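Local coordinates for CRISPR/cas2 protein (Pyrococcus horikoshii OT3, PDB 6K2E) that probably serves as a Cas2 subunit of the CRISPR adaptation machinery, forming a dimer thought to bind nucleic acid when new spacers are captured, at residues R19-L24 and L28-N33. Sequence-based numbering, arbitrary orientation.
Sequences RVHKLL and LFWRQN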
ATOM      1  N   ARG A  19     -16.272  -1.679  -8.944  1.00 26.85           N
ATOM      2  CA  ARG A  19     -17.067  -1.373  -7.772  1.00 25.63           C
ATOM      3  C   ARG A  19     -16.184  -1.003  -6.591  1.00 26.79           C
ATOM      4  O   ARG A  19     -16.504  -0.052  -5.873  1.00 27.48           O
ATOM      5  CB  ARG A  19     -17.922  -2.583  -7.393  1.00 26.13           C
ATOM      6  CG  ARG A  19     -18.876  -3.068  -8.453  1.00 34.00           C
ATOM      7  CD  ARG A  19     -19.597  -4.336  -8.006  1.00 30.55           C
ATOM      8  NE  ARG A  19     -20.483  -4.035  -6.886  1.00 42.56           N
ATOM      9  CZ  ARG A  19     -20.871  -4.918  -5.966  1.00 49.09           C
ATOM     10  NH1 ARG A  19     -20.460  -6.192  -6.026  1.00 41.75           N
ATOM     11  NH2 ARG A  19     -21.680  -4.518  -4.987  1.00 44.83           N
ATOM     12  N   VAL A  20     -15.007  -1.626  -6.478  1.00 24.84           N
ATOM     13  CA  VAL A  20     -14.082  -1.281  -5.403  1.00 24.45           C
ATOM     14  C   VAL A  20     -13.456   0.088  -5.657  1.00 24.36           C
ATOM     15  O   VAL A  20     -13.361   0.915  -4.743  1.00 27.85           O
ATOM     16  CB  VAL A  20     -13.015  -2.389  -5.241  1.00 25.49           C
ATOM     17  CG1 VAL A  20     -11.874  -1.951  -4.347  1.00 23.47           C
ATOM     18  CG2 VAL A  20     -13.623  -3.622  -4.641  1.00 20.74           C
ATOM     19  N   HIS A  21     -13.114   0.387  -6.913  1.00 26.01           N
ATOM     20  CA  HIS A  21     -12.459   1.655  -7.238  1.00 27.80           C
ATOM     21  C   HIS A  21     -13.402   2.851  -7.104  1.00 27.33           C
ATOM     22  O   HIS A  21     -12.999   3.896  -6.574  1.00 28.03           O
ATOM     23  CB  HIS A  21     -11.875   1.589  -8.651  1.00 29.27           C
ATOM     24  CG  HIS A  21     -11.083   2.801  -9.047  1.00 33.55           C
ATOM     25  ND1 HIS A  21     -11.649   3.887  -9.693  1.00 33.71           N
ATOM     26  CD2 HIS A  21      -9.765   3.089  -8.907  1.00 30.29           C
ATOM     27  CE1 HIS A  21     -10.716   4.797  -9.917  1.00 39.73           C
ATOM     28  NE2 HIS A  21      -9.565   4.341  -9.445  1.00 37.03           N
ATOM     29  N   LYS A  22     -14.664   2.707  -7.535  1.00 30.78           N
ATOM     30  CA  LYS A  22     -15.618   3.814  -7.439  1.00 27.95           C
ATOM     31  C   LYS A  22     -15.973   4.103  -5.987  1.00 26.78           C
ATOM     32  O   LYS A  22     -16.061   5.272  -5.581  1.00 27.72           O
ATOM     33  CB  LYS A  22     -16.889   3.503  -8.242  1.00 26.28           C
ATOM     34  CG  LYS A  22     -16.755   3.719  -9.746  1.00 33.41           C
ATOM     35  CD  LYS A  22     -18.108   3.706 -10.453  1.00 42.72           C
ATOM     36  CE  LYS A  22     -17.953   3.887 -11.972  1.00 51.45           C
ATOM     37  NZ  LYS A  22     -16.937   4.921 -12.339  1.00 55.24           N
ATOM     38  N   LEU A  23     -16.092   3.040  -5.185  1.00 25.32           N
ATOM     39  CA  LEU A  23     -16.375   3.177  -3.764  1.00 25.56           C
ATOM     40  C   LEU A  23     -15.229   3.868  -3.033  1.00 30.75           C
ATOM     41  O   LEU A  23     -15.473   4.797  -2.240  1.00 32.98           O
ATOM     42  CB  LEU A  23     -16.650   1.797  -3.173  1.00 23.75           C
ATOM     43  CG  LEU A  23     -16.799   1.728  -1.663  1.00 32.42           C
ATOM     44  CD1 LEU A  23     -17.988   2.567  -1.204  1.00 28.44           C
ATOM     45  CD2 LEU A  23     -16.898   0.277  -1.172  1.00 26.73           C
ATOM     46  N   LEU A  24     -13.972   3.484  -3.345  1.00 30.62           N
ATOM     47  CA  LEU A  24     -12.831   4.135  -2.714  1.00 27.44           C
ATOM     48  C   LEU A  24     -12.635   5.575  -3.182  1.00 28.14           C
ATOM     49  O   LEU A  24     -12.023   6.357  -2.447  1.00 28.66           O
ATOM     50  CB  LEU A  24     -11.564   3.336  -2.965  1.00 25.27           C
ATOM     51  CG  LEU A  24     -11.406   2.050  -2.161  1.00 24.93           C
ATOM     52  CD1 LEU A  24     -10.316   1.130  -2.727  1.00 19.71           C
ATOM     53  CD2 LEU A  24     -11.142   2.376  -0.704  1.00 24.94           C
ATOM     54  N   LEU A  28     -11.745   8.656  -0.660  1.00 25.09           N
ATOM     55  CA  LEU A  28     -10.298   8.835  -0.568  1.00 26.01           C
ATOM     56  C   LEU A  28      -9.727   9.390  -1.863  1.00 24.82           C
ATOM     57  O   LEU A  28     -10.375   9.409  -2.907  1.00 31.30           O
ATOM     58  CB  LEU A  28      -9.603   7.507  -0.210  1.00 24.57           C
ATOM     59  CG  LEU A  28      -9.906   6.991   1.206  1.00 27.03           C
ATOM     60  CD1 LEU A  28      -9.454   5.555   1.437  1.00 23.58           C
ATOM     61  CD2 LEU A  28      -9.281   7.929   2.210  1.00 22.85           C
ATOM     62  N   PHE A  29      -8.462   9.775  -1.784  1.00 25.92           N
ATOM     63  CA  PHE A  29      -7.719  10.343  -2.900  1.00 29.58           C
ATOM     64  C   PHE A  29      -7.053   9.202  -3.644  1.00 29.31           C
ATOM     65  O   PHE A  29      -6.328   8.400  -3.053  1.00 32.70           O
ATOM     66  CB  PHE A  29      -6.700  11.371  -2.376  1.00 27.99           C
ATOM     67  CG  PHE A  29      -5.561  11.698  -3.326  1.00 45.60           C
ATOM     68  CD1 PHE A  29      -4.288  11.111  -3.149  1.00 42.71           C
ATOM     69  CD2 PHE A  29      -5.724  12.641  -4.349  1.00 49.11           C
ATOM     70  CE1 PHE A  29      -3.219  11.423  -4.007  1.00 43.06           C
ATOM     71  CE2 PHE A  29      -4.653  12.964  -5.216  1.00 50.82           C
ATOM     72  CZ  PHE A  29      -3.405  12.353  -5.044  1.00 50.72           C
ATOM     73  N   TRP A  30      -7.313   9.116  -4.931  1.00 33.12           N
ATOM     74  CA  TRP A  30      -6.661   8.116  -5.765  1.00 28.75           C
ATOM     75  C   TRP A  30      -5.204   8.490  -5.989  1.00 30.51           C
ATOM     76  O   TRP A  30      -4.908   9.500  -6.641  1.00 34.41           O
ATOM     77  CB  TRP A  30      -7.404   8.001  -7.085  1.00 31.14           C
ATOM     78  CG  TRP A  30      -6.931   6.919  -7.912  1.00 29.52           C
ATOM     79  CD1 TRP A  30      -6.314   5.784  -7.497  1.00 29.45           C
ATOM     80  CD2 TRP A  30      -7.025   6.842  -9.314  1.00 37.98           C
ATOM     81  NE1 TRP A  30      -6.014   4.992  -8.554  1.00 27.22           N
ATOM     82  CE2 TRP A  30      -6.444   5.619  -9.694  1.00 40.83           C
ATOM     83  CE3 TRP A  30      -7.554   7.683 -10.302  1.00 41.41           C
ATOM     84  CZ2 TRP A  30      -6.378   5.217 -11.018  1.00 43.62           C
ATOM     85  CZ3 TRP A  30      -7.481   7.273 -11.632  1.00 35.81           C
ATOM     86  CH2 TRP A  30      -6.900   6.057 -11.971  1.00 38.79           C
ATOM     87  N   ARG A  31      -4.295   7.698  -5.419  1.00 26.90           N
ATOM     88  CA  ARG A  31      -2.866   7.926  -5.612  1.00 29.41           C
ATOM     89  C   ARG A  31      -2.404   7.381  -6.954  1.00 30.34           C
ATOM     90  O   ARG A  31      -2.026   8.136  -7.855  1.00 30.85           O
ATOM     91  CB  ARG A  31      -2.079   7.272  -4.462  1.00 29.47           C
ATOM     92  CG  ARG A  31      -0.565   7.153  -4.634  1.00 22.54           C
ATOM     93  CD  ARG A  31       0.072   8.509  -4.775  1.00 28.06           C
ATOM     94  NE  ARG A  31       0.110   9.224  -3.510  1.00 25.90           N
ATOM     95  CZ  ARG A  31       0.516  10.477  -3.384  1.00 26.32           C
ATOM     96  NH1 ARG A  31       0.914  11.154  -4.455  1.00 25.47           N
ATOM     97  NH2 ARG A  31       0.534  11.043  -2.187  1.00 28.46           N
ATOM     98  N   GLN A  32      -2.463   6.065  -7.101  1.00 28.35           N
ATOM     99  CA  GLN A  32      -2.082   5.365  -8.303  1.00 24.18           C
ATOM    100  C   GLN A  32      -2.781   4.011  -8.221  1.00 27.45           C
ATOM    101  O   GLN A  32      -3.426   3.725  -7.233  1.00 34.57           O
ATOM    102  CB  GLN A  32      -0.556   5.244  -8.358  1.00 33.25           C
ATOM    103  CG  GLN A  32       0.025   5.319  -9.693  1.00 35.70           C
ATOM    104  CD  GLN A  32       1.497   5.558  -9.660  1.00 33.47           C
ATOM    105  OE1 GLN A  32       2.271   4.720 -10.113  1.00 43.85           O
ATOM    106  NE2 GLN A  32       1.909   6.708  -9.109  1.00 30.45           N
ATOM    107  N   ASN A  33      -2.361   3.114  -9.114  1.00 26.44           N
ATOM    108  CA  ASN A  33      -3.130   2.027  -9.710  1.00 28.39           C
ATOM    109  C   ASN A  33      -4.235   1.428  -8.843  1.00 28.36           C
ATOM    110  O   ASN A  33      -5.426   1.469  -9.182  1.00 26.69           O
ATOM    111  CB  ASN A  33      -2.138   0.914 -10.085  1.00 34.13           C
ATOM    112  CG  ASN A  33      -0.853   1.455 -10.718  1.00 34.84           C
ATOM    113  OD1 ASN A  33       0.113   1.753 -10.015  1.00 39.80           O
ATOM    114  ND2 ASN A  33      -0.840   1.588 -12.043  1.00 38.26           N
TER
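His21 of helix 17-27 meets Trp30 of strand 29-32, outermost in the sheet of this chain, in a T-shaped pair: the imidazole turns its edge to the indole face, the planes standing at 86° with the His21 ring centroid 4.7 Å from that of the six-membered ring of Trp30. The ring corner NE2 of His21 does the touching, 3.4 Å from Trp30 CE2, on the bond shared by the two indole rings. With CG anti to the backbone N (chi1 -175°), His21 carries its imidazole off the helix and sets NE2 over the indole. A broad indole suits this place because it offers a wide pi surface to a small ring edge; if NE2 is protonated, its N-H would point at the pi cloud. Phe36, on the adjacent strand 35-41, stacks on Trp30 and also packs edge-to-face with His21, adding a third ring to the cluster.

One turn later Leu24 contributes both backbone and side chain. Its carbonyl O accepts a bent hydrogen bond from Leu28 N at 2.9 Å, with an N-H...O angle of 140°, an i+4 bond that carries helical pairing to the point where the chain leaves for the strand. The branched leucine tips meet more loosely, Leu24 CD2 lying 4.2 Å from Leu28 CD1. Both are buried, filling the interface without burying a polar group, and both touch Phe36.

The chemistry thus divides the helix-to-strand connection of this ferredoxin-like fold: a backbone bond and apolar contact join the helix end to the start of the strand, while the aromatic pair spans the more exposed side.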